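Local coordinates for YopX protein domain-containing protein (Enterococcus faecalis, PDB 2OX7) that is of unknown function but belongs to the YopX family and packs as a four-chain assembly of beta-rich subunits, at residues S30-I35 and D55-W60; D75-E80 and G130-G135; G84-Y89 and R99-I104. All blocks are in the same frame, centred on the assembly; numbering follows the deposited sequence.

Interaction 1: residues S30-I35 and D55-W60; sequences SMIAII and DTTFNW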
ATOM      1  N   SER A  30      18.325  -8.616  20.173  1.00 53.58           N
ATOM      2  CA  SER A  30      19.481  -7.736  20.235  1.00 52.67           C
ATOM      3  C   SER A  30      20.590  -8.359  19.414  1.00 51.81           C
ATOM      4  O   SER A  30      20.892  -9.539  19.578  1.00 51.10           O
ATOM      5  CB  SER A  30      19.948  -7.541  21.676  1.00 53.00           C
ATOM      6  OG  SER A  30      18.880  -7.098  22.496  1.00 54.34           O
HETATM    7  N   MSE A  31      21.170  -7.574  18.512  1.00 51.29           N
HETATM    8  CA  MSE A  31      22.341  -8.032  17.778  1.00 52.15           C
HETATM    9  C   MSE A  31      23.540  -8.073  18.715  1.00 49.80           C
HETATM   10  O   MSE A  31      23.904  -7.056  19.321  1.00 49.30           O
HETATM   11  CB  MSE A  31      22.654  -7.147  16.591  1.00 51.82           C
HETATM   12  CG  MSE A  31      23.746  -7.706  15.726  1.00 53.07           C
HETATM   13 SE   MSE A  31      24.161  -6.571  14.215  1.00 59.76          SE
HETATM   14  CE  MSE A  31      24.227  -4.822  15.086  1.00 55.85           C
ATOM     15  N   ILE A  32      24.126  -9.258  18.835  1.00 47.86           N
ATOM     16  CA  ILE A  32      25.221  -9.472  19.781  1.00 46.29           C
ATOM     17  C   ILE A  32      26.530  -9.829  19.079  1.00 45.16           C
ATOM     18  O   ILE A  32      27.602  -9.793  19.694  1.00 45.06           O
ATOM     19  CB  ILE A  32      24.844 -10.485  20.897  1.00 46.28           C
ATOM     20  CG1 ILE A  32      24.491 -11.864  20.310  1.00 46.46           C
ATOM     21  CG2 ILE A  32      23.713  -9.912  21.776  1.00 45.27           C
ATOM     22  CD1 ILE A  32      24.401 -13.007  21.364  1.00 46.21           C
ATOM     23  N   ALA A  33      26.450 -10.148  17.787  1.00 43.28           N
ATOM     24  CA  ALA A  33      27.647 -10.427  16.993  1.00 41.97           C
ATOM     25  C   ALA A  33      27.440 -10.083  15.533  1.00 41.40           C
ATOM     26  O   ALA A  33      26.306  -9.927  15.066  1.00 39.65           O
ATOM     27  CB  ALA A  33      28.074 -11.904  17.136  1.00 42.18           C
ATOM     28  N   ILE A  34      28.550  -9.982  14.820  1.00 40.86           N
ATOM     29  CA  ILE A  34      28.513  -9.832  13.385  1.00 41.11           C
ATOM     30  C   ILE A  34      29.631 -10.644  12.746  1.00 40.96           C
ATOM     31  O   ILE A  34      30.792 -10.579  13.174  1.00 40.57           O
ATOM     32  CB  ILE A  34      28.529  -8.326  12.975  1.00 41.03           C
ATOM     33  CG1 ILE A  34      28.247  -8.154  11.485  1.00 41.19           C
ATOM     34  CG2 ILE A  34      29.820  -7.617  13.417  1.00 42.56           C
ATOM     35  CD1 ILE A  34      27.893  -6.707  11.127  1.00 41.85           C
ATOM     36  N   ILE A  35      29.257 -11.443  11.759  1.00 40.42           N
ATOM     37  CA  ILE A  35      30.226 -12.119  10.905  1.00 40.66           C
ATOM     38  C   ILE A  35      30.381 -11.329   9.611  1.00 41.88           C
ATOM     39  O   ILE A  35      29.404 -11.148   8.863  1.00 41.29           O
ATOM     40  CB  ILE A  35      29.766 -13.555  10.581  1.00 40.48           C
ATOM     41  CG1 ILE A  35      29.661 -14.377  11.880  1.00 39.83           C
ATOM     42  CG2 ILE A  35      30.718 -14.195   9.573  1.00 39.31           C
ATOM     43  CD1 ILE A  35      29.118 -15.792  11.714  1.00 40.60           C
ATOM     44  N   ASP A  55      32.954  -9.531  14.857  1.00 48.58           N
ATOM     45  CA  ASP A  55      33.005  -8.732  16.070  1.00 48.21           C
ATOM     46  C   ASP A  55      31.855  -9.131  16.979  1.00 48.30           C
ATOM     47  O   ASP A  55      30.841  -9.648  16.507  1.00 48.17           O
ATOM     48  CB  ASP A  55      32.934  -7.241  15.755  1.00 47.89           C
ATOM     49  CG  ASP A  55      33.601  -6.390  16.823  1.00 48.49           C
ATOM     50  OD1 ASP A  55      33.977  -6.955  17.878  1.00 50.35           O
ATOM     51  OD2 ASP A  55      33.756  -5.161  16.618  1.00 46.87           O
ATOM     52  N   THR A  56      32.004  -8.917  18.280  1.00 48.10           N
ATOM     53  CA  THR A  56      30.911  -9.253  19.202  1.00 48.68           C
ATOM     54  C   THR A  56      30.649  -8.128  20.190  1.00 48.91           C
ATOM     55  O   THR A  56      31.454  -7.203  20.316  1.00 48.76           O
ATOM     56  CB  THR A  56      31.094 -10.624  19.950  1.00 48.87           C
ATOM     57  OG1 THR A  56      31.707 -10.413  21.235  1.00 49.83           O
ATOM     58  CG2 THR A  56      31.908 -11.634  19.130  1.00 48.29           C
ATOM     59  N   THR A  57      29.519  -8.204  20.882  1.00 49.07           N
ATOM     60  CA  THR A  57      29.092  -7.131  21.767  1.00 50.50           C
ATOM     61  C   THR A  57      29.865  -7.124  23.092  1.00 51.71           C
ATOM     62  O   THR A  57      29.776  -6.161  23.866  1.00 51.64           O
ATOM     63  CB  THR A  57      27.576  -7.207  22.038  1.00 50.26           C
ATOM     64  OG1 THR A  57      27.134  -5.976  22.625  1.00 50.25           O
ATOM     65  CG2 THR A  57      27.235  -8.386  22.952  1.00 49.40           C
ATOM     66  N   PHE A  58      30.600  -8.213  23.339  1.00 53.47           N
ATOM     67  CA  PHE A  58      31.484  -8.348  24.500  1.00 55.38           C
ATOM     68  C   PHE A  58      32.417  -7.143  24.578  1.00 56.15           C
ATOM     69  O   PHE A  58      32.559  -6.524  25.636  1.00 56.39           O
ATOM     70  CB  PHE A  58      32.315  -9.631  24.375  1.00 55.83           C
ATOM     71  CG  PHE A  58      32.528 -10.366  25.684  1.00 57.32           C
ATOM     72  CD1 PHE A  58      31.872 -11.572  25.929  1.00 58.34           C
ATOM     73  CD2 PHE A  58      33.388  -9.859  26.659  1.00 58.31           C
ATOM     74  CE1 PHE A  58      32.057 -12.260  27.128  1.00 58.96           C
ATOM     75  CE2 PHE A  58      33.577 -10.532  27.861  1.00 58.99           C
ATOM     76  CZ  PHE A  58      32.913 -11.741  28.094  1.00 58.88           C
ATOM     77  N   ASN A  59      33.002  -6.791  23.428  1.00 56.98           N
ATOM     78  CA  ASN A  59      34.051  -5.774  23.333  1.00 57.56           C
ATOM     79  C   ASN A  59      33.545  -4.333  23.404  1.00 57.74           C
ATOM     80  O   ASN A  59      34.330  -3.389  23.234  1.00 57.93           O
ATOM     81  CB  ASN A  59      34.836  -5.951  22.027  1.00 57.99           C
ATOM     82  CG  ASN A  59      35.130  -7.401  21.710  1.00 58.86           C
ATOM     83  OD1 ASN A  59      36.037  -8.010  22.282  1.00 59.23           O
ATOM     84  ND2 ASN A  59      34.368  -7.960  20.781  1.00 60.26           N
ATOM     85  N   TRP A  60      32.250  -4.161  23.658  1.00 57.32           N
ATOM     86  CA  TRP A  60      31.619  -2.857  23.485  1.00 57.15           C
ATOM     87  C   TRP A  60      30.562  -2.547  24.524  1.00 57.41           C
ATOM     88  O   TRP A  60      29.770  -3.411  24.907  1.00 57.89           O
ATOM     89  CB  TRP A  60      30.975  -2.777  22.096  1.00 56.24           C
ATOM     90  CG  TRP A  60      31.959  -2.855  20.975  1.00 55.02           C
ATOM     91  CD1 TRP A  60      32.342  -3.974  20.298  1.00 54.45           C
ATOM     92  CD2 TRP A  60      32.686  -1.764  20.398  1.00 54.51           C
ATOM     93  NE1 TRP A  60      33.267  -3.652  19.333  1.00 54.89           N
ATOM     94  CE2 TRP A  60      33.494  -2.300  19.369  1.00 54.24           C
ATOM     95  CE3 TRP A  60      32.729  -0.384  20.644  1.00 54.28           C
ATOM     96  CZ2 TRP A  60      34.342  -1.502  18.582  1.00 54.76           C
ATOM     97  CZ3 TRP A  60      33.578   0.414  19.856  1.00 54.93           C
ATOM     98  CH2 TRP A  60      34.370  -0.152  18.841  1.00 54.50           C
TER
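At the open end of the antiparallel beta hairpin of strands 31-41 and 46-56, I32, A33 and I34 pair with D55, T56 and T57. I34 and D55 form a hydrogen-bonded pair: I34 N reaches D55 O at 2.9 Å, and D55 N returns to I34 O at 2.9 Å. The neighbouring pair of A33 and T56 is non-hydrogen-bonded, and beyond it T57 N closes on I32 O at 2.8 Å, a more bent bond (142° at the hydrogen). With OG1 anti to the backbone N (chi1 -166°), T57 turns its CG2 methyl to I32 CB, 3.8 Å away. On the face of I34 and D55, the CG2 branch of I34 touches D55 CB at 3.9 Å. The D55 carboxylate leads away from strand 31-41: W60 NE1 binds OD2 at 3.1 Å from above the carboxylate plane, and Y65 OH also bonds OD2. T56 OG1 accepts from F58 N at 3.2 Å and also bonds S47 of the second subunit, while I32 packs on F38 of that subunit. On the other side of strand 31-41, I32 and A33 both face L24 of strand 21-25, a classic beta bulge, and strand 46-56 runs out into the ST turn begun by T56.

Interaction 2: residues D75-E80 and G130-G135; sequences DKNGVE and GYLVIG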
ATOM      1  N   ASP A  75      17.671  -0.345  -8.526  1.00 18.42           N
ATOM      2  CA  ASP A  75      17.477   0.951  -9.185  1.00 17.94           C
ATOM      3  C   ASP A  75      17.678   0.873 -10.706  1.00 18.60           C
ATOM      4  O   ASP A  75      17.938  -0.218 -11.272  1.00 18.94           O
ATOM      5  CB  ASP A  75      18.328   2.078  -8.544  1.00 18.86           C
ATOM      6  CG  ASP A  75      19.802   2.067  -8.979  1.00 20.97           C
ATOM      7  OD1 ASP A  75      20.184   1.199  -9.787  1.00 19.03           O
ATOM      8  OD2 ASP A  75      20.580   2.950  -8.460  1.00 20.35           O
ATOM      9  N   LYS A  76      17.582   2.032 -11.354  1.00 19.04           N
ATOM     10  CA  LYS A  76      17.721   2.151 -12.804  1.00 22.10           C
ATOM     11  C   LYS A  76      19.062   1.609 -13.332  1.00 22.27           C
ATOM     12  O   LYS A  76      19.144   1.192 -14.500  1.00 23.55           O
ATOM     13  CB  LYS A  76      17.587   3.627 -13.162  1.00 23.55           C
ATOM     14  CG  LYS A  76      17.323   3.927 -14.587  1.00 28.52           C
ATOM     15  CD  LYS A  76      17.414   5.458 -14.722  1.00 27.10           C
ATOM     16  CE  LYS A  76      17.380   5.862 -16.181  1.00 27.96           C
ATOM     17  NZ  LYS A  76      17.263   7.322 -16.346  1.00 26.69           N
ATOM     18  N   ASN A  77      20.097   1.623 -12.492  1.00 22.76           N
ATOM     19  CA  ASN A  77      21.403   1.056 -12.860  1.00 23.51           C
ATOM     20  C   ASN A  77      21.584  -0.408 -12.434  1.00 22.62           C
ATOM     21  O   ASN A  77      22.717  -0.924 -12.485  1.00 24.88           O
ATOM     22  CB  ASN A  77      22.528   1.873 -12.246  1.00 23.70           C
ATOM     23  CG  ASN A  77      22.916   3.094 -13.065  1.00 27.26           C
ATOM     24  OD1 ASN A  77      22.680   3.175 -14.281  1.00 27.82           O
ATOM     25  ND2 ASN A  77      23.612   4.026 -12.396  1.00 28.16           N
ATOM     26  N   GLY A  78      20.520  -1.078 -11.987  1.00 20.99           N
ATOM     27  CA  GLY A  78      20.654  -2.451 -11.496  1.00 21.24           C
ATOM     28  C   GLY A  78      21.303  -2.628 -10.149  1.00 20.80           C
ATOM     29  O   GLY A  78      21.606  -3.759  -9.764  1.00 22.46           O
ATOM     30  N   VAL A  79      21.430  -1.531  -9.408  1.00 20.35           N
ATOM     31  CA  VAL A  79      22.005  -1.527  -8.054  1.00 21.30           C
ATOM     32  C   VAL A  79      20.941  -1.929  -7.033  1.00 20.89           C
ATOM     33  O   VAL A  79      19.819  -1.405  -7.064  1.00 21.79           O
ATOM     34  CB  VAL A  79      22.575  -0.137  -7.697  1.00 20.80           C
ATOM     35  CG1 VAL A  79      23.069  -0.125  -6.250  1.00 22.72           C
ATOM     36  CG2 VAL A  79      23.731   0.237  -8.657  1.00 23.04           C
ATOM     37  N   GLU A  80      21.296  -2.836  -6.119  1.00 21.32           N
ATOM     38  CA  GLU A  80      20.343  -3.351  -5.135  1.00 22.96           C
ATOM     39  C   GLU A  80      20.082  -2.220  -4.153  1.00 20.81           C
ATOM     40  O   GLU A  80      21.011  -1.575  -3.710  1.00 21.37           O
ATOM     41  CB  GLU A  80      20.930  -4.562  -4.401  1.00 24.47           C
ATOM     42  CG  GLU A  80      19.879  -5.474  -3.754  1.00 28.56           C
ATOM     43  CD  GLU A  80      20.349  -6.936  -3.510  1.00 30.73           C
ATOM     44  OE1 GLU A  80      21.378  -7.387  -4.114  1.00 41.20           O
ATOM     45  OE2 GLU A  80      19.688  -7.641  -2.703  1.00 40.13           O
ATOM     46  N   GLY A 130      12.843   7.027 -14.029  1.00 24.97           N
ATOM     47  CA  GLY A 130      13.417   6.040 -13.109  1.00 22.49           C
ATOM     48  C   GLY A 130      14.153   6.719 -11.954  1.00 22.63           C
ATOM     49  O   GLY A 130      14.326   7.946 -11.956  1.00 23.05           O
ATOM     50  N   TYR A 131      14.552   5.919 -10.965  1.00 19.14           N
ATOM     51  CA  TYR A 131      15.224   6.410  -9.727  1.00 18.91           C
ATOM     52  C   TYR A 131      16.609   5.793  -9.641  1.00 19.22           C
ATOM     53  O   TYR A 131      16.832   4.622 -10.047  1.00 18.01           O
ATOM     54  CB  TYR A 131      14.450   6.046  -8.415  1.00 19.89           C
ATOM     55  CG  TYR A 131      13.228   6.877  -8.259  1.00 19.27           C
ATOM     56  CD1 TYR A 131      13.252   8.013  -7.446  1.00 19.79           C
ATOM     57  CD2 TYR A 131      12.076   6.611  -9.008  1.00 20.15           C
ATOM     58  CE1 TYR A 131      12.139   8.826  -7.331  1.00 18.65           C
ATOM     59  CE2 TYR A 131      10.935   7.433  -8.891  1.00 22.24           C
ATOM     60  CZ  TYR A 131      10.988   8.540  -8.062  1.00 21.51           C
ATOM     61  OH  TYR A 131       9.915   9.414  -7.950  1.00 24.09           O
ATOM     62  N   LEU A 132      17.505   6.535  -9.013  1.00 17.91           N
ATOM     63  CA  LEU A 132      18.876   6.079  -8.816  1.00 18.36           C
ATOM     64  C   LEU A 132      19.285   6.239  -7.359  1.00 18.48           C
ATOM     65  O   LEU A 132      18.933   7.223  -6.749  1.00 18.07           O
ATOM     66  CB  LEU A 132      19.793   6.914  -9.692  1.00 20.18           C
ATOM     67  CG  LEU A 132      19.818   6.613 -11.203  1.00 21.74           C
ATOM     68  CD1 LEU A 132      20.730   7.626 -11.920  1.00 28.10           C
ATOM     69  CD2 LEU A 132      20.348   5.189 -11.425  1.00 25.09           C
ATOM     70  N   VAL A 133      20.035   5.276  -6.835  1.00 17.67           N
ATOM     71  CA  VAL A 133      20.610   5.391  -5.485  1.00 18.73           C
ATOM     72  C   VAL A 133      21.799   6.374  -5.586  1.00 19.53           C
ATOM     73  O   VAL A 133      22.751   6.119  -6.329  1.00 20.26           O
ATOM     74  CB  VAL A 133      21.188   4.087  -5.016  1.00 19.66           C
ATOM     75  CG1 VAL A 133      21.853   4.266  -3.614  1.00 18.93           C
ATOM     76  CG2 VAL A 133      20.071   3.026  -4.876  1.00 20.49           C
ATOM     77  N   ILE A 134      21.772   7.431  -4.795  1.00 19.96           N
ATOM     78  CA  ILE A 134      22.883   8.398  -4.854  1.00 21.61           C
ATOM     79  C   ILE A 134      23.638   8.562  -3.524  1.00 21.94           C
ATOM     80  O   ILE A 134      24.476   9.456  -3.380  1.00 23.11           O
ATOM     81  CB  ILE A 134      22.418   9.715  -5.396  1.00 21.95           C
ATOM     82  CG1 ILE A 134      21.301  10.322  -4.510  1.00 23.99           C
ATOM     83  CG2 ILE A 134      22.155   9.567  -6.901  1.00 21.64           C
ATOM     84  CD1 ILE A 134      21.178  11.798  -4.729  1.00 30.29           C
ATOM     85  N   GLY A 135      23.374   7.659  -2.601  1.00 22.36           N
ATOM     86  CA  GLY A 135      24.044   7.654  -1.296  1.00 22.08           C
ATOM     87  C   GLY A 135      23.161   7.034  -0.238  1.00 23.05           C
ATOM     88  O   GLY A 135      22.130   6.381  -0.535  1.00 21.39           O
TER
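The type I turn from D75 to G78 sets its first residues against strand 131-136, where K76 N donates to Y131 O at 3.0 Å. One residue back, the carboxylate of D75 makes the second link: OD2 accepts V133 N at 2.9 Å on its anti lone pair, and the bond is almost straight (177° at the hydrogen). With chi1 at 79°, D75 CG stands between its backbone N and carbonyl carbon, which sets the carboxylate between the strand and the N-H groups of its own turn. While OD2 reaches the strand, OD1 turns into the loop and accepts V79 N at 3.0 Å, with a weak bond from N77 N besides. Outside these polar links, L132 CD2 touches K76 CB at 3.6 Å and the amide nitrogen ND2 of N77 at 3.6 Å. V133 CG2 lies 3.6 Å from D75 OD2, beside the bond to its own backbone. K76 extends past G130 to a salt bridge with D90 and a hydrogen bond to D129 O. The loop between strands 73-74 and 80-82 thus lies against strand 131-136, which pairs with strand 85-89 in the four-stranded antiparallel sheet.

Interaction 3: residues G84-Y89 and R99-I104; sequences GDILVY and RSMHEI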
ATOM      1  N   GLY A  84      17.997   2.616   4.258  1.00 20.73           N
ATOM      2  CA  GLY A  84      18.988   3.699   4.481  1.00 21.69           C
ATOM      3  C   GLY A  84      19.486   4.362   3.205  1.00 21.24           C
ATOM      4  O   GLY A  84      20.063   5.465   3.256  1.00 21.12           O
ATOM      5  N   ASP A  85      19.267   3.725   2.045  1.00 19.60           N
ATOM      6  CA  ASP A  85      19.617   4.376   0.791  1.00 19.53           C
ATOM      7  C   ASP A  85      18.811   5.625   0.543  1.00 19.56           C
ATOM      8  O   ASP A  85      17.672   5.762   1.004  1.00 21.72           O
ATOM      9  CB  ASP A  85      19.454   3.427  -0.416  1.00 19.27           C
ATOM     10  CG  ASP A  85      20.652   2.462  -0.582  1.00 23.50           C
ATOM     11  OD1 ASP A  85      21.770   2.724  -0.044  1.00 21.94           O
ATOM     12  OD2 ASP A  85      20.509   1.453  -1.302  1.00 24.73           O
ATOM     13  N   ILE A  86      19.380   6.515  -0.265  1.00 19.04           N
ATOM     14  CA  ILE A  86      18.692   7.743  -0.715  1.00 19.55           C
ATOM     15  C   ILE A  86      18.560   7.724  -2.228  1.00 20.23           C
ATOM     16  O   ILE A  86      19.574   7.517  -2.959  1.00 20.80           O
ATOM     17  CB  ILE A  86      19.492   9.024  -0.234  1.00 18.81           C
ATOM     18  CG1 ILE A  86      19.528   9.073   1.305  1.00 21.18           C
ATOM     19  CG2 ILE A  86      18.918  10.296  -0.936  1.00 21.89           C
ATOM     20  CD1 ILE A  86      20.656  10.013   1.898  1.00 23.39           C
ATOM     21  N   LEU A  87      17.315   7.845  -2.719  1.00 20.66           N
ATOM     22  CA  LEU A  87      17.059   7.749  -4.172  1.00 21.10           C
ATOM     23  C   LEU A  87      16.660   9.099  -4.727  1.00 21.05           C
ATOM     24  O   LEU A  87      16.014   9.896  -4.023  1.00 22.87           O
ATOM     25  CB  LEU A  87      15.931   6.765  -4.457  1.00 20.43           C
ATOM     26  CG  LEU A  87      16.316   5.279  -4.478  1.00 21.66           C
ATOM     27  CD1 LEU A  87      16.915   4.756  -3.185  1.00 27.57           C
ATOM     28  CD2 LEU A  87      15.008   4.569  -4.776  1.00 24.48           C
ATOM     29  N   VAL A  88      17.023   9.347  -5.975  1.00 21.89           N
ATOM     30  CA  VAL A  88      16.551  10.531  -6.681  1.00 22.36           C
ATOM     31  C   VAL A  88      15.923  10.143  -7.994  1.00 21.57           C
ATOM     32  O   VAL A  88      16.353   9.168  -8.614  1.00 20.95           O
ATOM     33  CB  VAL A  88      17.684  11.542  -6.969  1.00 23.06           C
ATOM     34  CG1 VAL A  88      18.106  12.174  -5.670  1.00 28.00           C
ATOM     35  CG2 VAL A  88      18.823  10.884  -7.743  1.00 23.26           C
ATOM     36  N   TYR A  89      14.930  10.907  -8.419  1.00 22.38           N
ATOM     37  CA  TYR A  89      14.345  10.739  -9.748  1.00 23.55           C
ATOM     38  C   TYR A  89      15.286  11.292 -10.826  1.00 24.05           C
ATOM     39  O   TYR A  89      15.734  12.462 -10.760  1.00 25.43           O
ATOM     40  CB  TYR A  89      12.994  11.468  -9.796  1.00 25.56           C
ATOM     41  CG  TYR A  89      12.248  11.188 -11.066  1.00 27.30           C
ATOM     42  CD1 TYR A  89      11.761   9.917 -11.338  1.00 27.57           C
ATOM     43  CD2 TYR A  89      12.002  12.209 -11.984  1.00 29.07           C
ATOM     44  CE1 TYR A  89      11.087   9.654 -12.513  1.00 30.32           C
ATOM     45  CE2 TYR A  89      11.328  11.958 -13.155  1.00 29.91           C
ATOM     46  CZ  TYR A  89      10.837  10.685 -13.398  1.00 30.68           C
ATOM     47  OH  TYR A  89      10.148  10.420 -14.578  1.00 32.61           O
ATOM     48  N   ARG A  99      17.473  17.890  -7.519  1.00 37.01           N
ATOM     49  CA  ARG A  99      16.410  16.906  -7.684  1.00 35.83           C
ATOM     50  C   ARG A  99      15.960  16.443  -6.291  1.00 35.25           C
ATOM     51  O   ARG A  99      16.743  16.483  -5.361  1.00 33.94           O
ATOM     52  CB  ARG A  99      16.921  15.783  -8.590  1.00 36.00           C
ATOM     53  CG  ARG A  99      17.285  16.355  -9.969  1.00 37.74           C
ATOM     54  CD  ARG A  99      17.705  15.326 -10.993  1.00 41.48           C
ATOM     55  NE  ARG A  99      18.991  14.745 -10.622  1.00 42.28           N
ATOM     56  CZ  ARG A  99      19.703  13.941 -11.402  1.00 41.76           C
ATOM     57  NH1 ARG A  99      19.260  13.627 -12.607  1.00 40.11           N
ATOM     58  NH2 ARG A  99      20.848  13.451 -10.962  1.00 41.63           N
ATOM     59  N   SER A 100      14.698  16.043  -6.127  1.00 36.17           N
ATOM     60  CA  SER A 100      14.192  15.711  -4.783  1.00 35.87           C
ATOM     61  C   SER A 100      14.652  14.316  -4.383  1.00 35.01           C
ATOM     62  O   SER A 100      14.729  13.422  -5.215  1.00 34.48           O
ATOM     63  CB  SER A 100      12.673  15.755  -4.738  1.00 36.64           C
ATOM     64  OG  SER A 100      12.177  14.853  -5.715  1.00 40.27           O
HETATM   65  N   MSE A 101      14.936  14.148  -3.104  1.00 34.74           N
HETATM   66  CA  MSE A 101      15.589  12.928  -2.620  1.00 35.42           C
HETATM   67  C   MSE A 101      14.684  12.247  -1.634  1.00 31.43           C
HETATM   68  O   MSE A 101      13.949  12.916  -0.905  1.00 29.73           O
HETATM   69  CB  MSE A 101      16.908  13.286  -1.953  1.00 35.67           C
HETATM   70  CG  MSE A 101      17.906  13.760  -2.947  1.00 37.98           C
HETATM   71 SE   MSE A 101      19.501  14.425  -2.125  1.00 48.82          SE
HETATM   72  CE  MSE A 101      20.262  15.051  -3.768  1.00 43.44           C
ATOM     73  N   HIS A 102      14.730  10.917  -1.588  1.00 27.13           N
ATOM     74  CA  HIS A 102      13.892  10.208  -0.657  1.00 25.32           C
ATOM     75  C   HIS A 102      14.650   9.030  -0.084  1.00 24.05           C
ATOM     76  O   HIS A 102      15.258   8.269  -0.811  1.00 23.98           O
ATOM     77  CB  HIS A 102      12.641   9.696  -1.375  1.00 26.21           C
ATOM     78  CG  HIS A 102      11.989  10.749  -2.214  1.00 29.00           C
ATOM     79  ND1 HIS A 102      11.059  11.618  -1.712  1.00 30.89           N
ATOM     80  CD2 HIS A 102      12.187  11.106  -3.502  1.00 32.88           C
ATOM     81  CE1 HIS A 102      10.688  12.462  -2.656  1.00 28.64           C
ATOM     82  NE2 HIS A 102      11.349  12.165  -3.758  1.00 34.26           N
ATOM     83  N   GLU A 103      14.611   8.920   1.223  1.00 22.02           N
ATOM     84  CA  GLU A 103      15.248   7.860   1.990  1.00 22.78           C
ATOM     85  C   GLU A 103      14.392   6.581   1.999  1.00 21.70           C
ATOM     86  O   GLU A 103      13.149   6.638   2.114  1.00 21.72           O
ATOM     87  CB  GLU A 103      15.336   8.365   3.430  1.00 24.85           C
ATOM     88  CG  GLU A 103      15.965   7.442   4.408  1.00 27.09           C
ATOM     89  CD  GLU A 103      15.975   8.039   5.834  1.00 27.50           C
ATOM     90  OE1 GLU A 103      16.167   7.252   6.756  1.00 32.42           O
ATOM     91  OE2 GLU A 103      15.747   9.272   6.016  1.00 31.70           O
ATOM     92  N   ILE A 104      15.037   5.432   1.918  1.00 19.82           N
ATOM     93  CA  ILE A 104      14.336   4.157   2.036  1.00 20.29           C
ATOM     94  C   ILE A 104      14.258   3.741   3.483  1.00 21.84           C
ATOM     95  O   ILE A 104      15.285   3.711   4.226  1.00 20.76           O
ATOM     96  CB  ILE A 104      15.027   3.073   1.184  1.00 21.07           C
ATOM     97  CG1 ILE A 104      15.142   3.550  -0.274  1.00 20.93           C
ATOM     98  CG2 ILE A 104      14.294   1.723   1.283  1.00 22.84           C
ATOM     99  CD1 ILE A 104      13.787   3.941  -0.938  1.00 23.99           C
TER
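L87 and H102 exchange two backbone hydrogen bonds at the centre of an antiparallel beta hairpin, strands 85-89 and 101-107. L87 N meets H102 O at 2.8 Å and almost straight (175° at the hydrogen), and H102 N returns to L87 O at 2.9 Å. Toward the open end, I104 N bonds D85 O at 2.8 Å and G84 N bonds I104 O at 2.9 Å, so the ladder runs on past the non-hydrogen-bonded pair of I86 and E103. Side chains fall on two faces. On that of L87 and H102, L87 CD1 meets I104 CG1 at 3.6 Å, the two side chains crossing at a slant, and both branches of L87 come near the CD1 of I104. W113 of strand 110-113 and I81 of strand 80-82 close over this apolar pair. H102 also packs on W113, and its ND1 is tied to E114 O. On the other face, I86 CG2 lies 3.7 Å from M101 CB. I86 CG2 is trans to the backbone N (with chi1 at -63° for CG1), which turns this methyl toward the selenomethionine. I134 of strand 131-136 packs on V88 and M101 there. Farther out, D85 is held through OD1 by a salt bridge to R8 and through OD2 by F82 N, and Y89 OH bonds D129 N. Near the loop end of the hairpin, R99 bends at chi3 (-69°), its NH1 bonding A91 O and bridging to D90, while R99 CD comes to 3.5 Å from Y89 O.

In the fold
Interactions 2 and 3 share one antiparallel sheet, in which strand 85-89 lies between strands 101-107 and 131-136; their centres are 9 Å apart and G135 O meets I86 N at 2.8 Å. Interaction 1 sits on a separate three-stranded sheet on the opposite side of the chain's centre, its own centre about 30 Å from the centres of both. Residues touching in interaction 3 are mostly buried, and its backbone ladder is joined by apolar packing on both faces. Interaction 2 is more exposed and relies on one carboxylate and one backbone bond to dock a turn. Interaction 1 is also a ladder, but shorter, and it alone of the three meets another subunit.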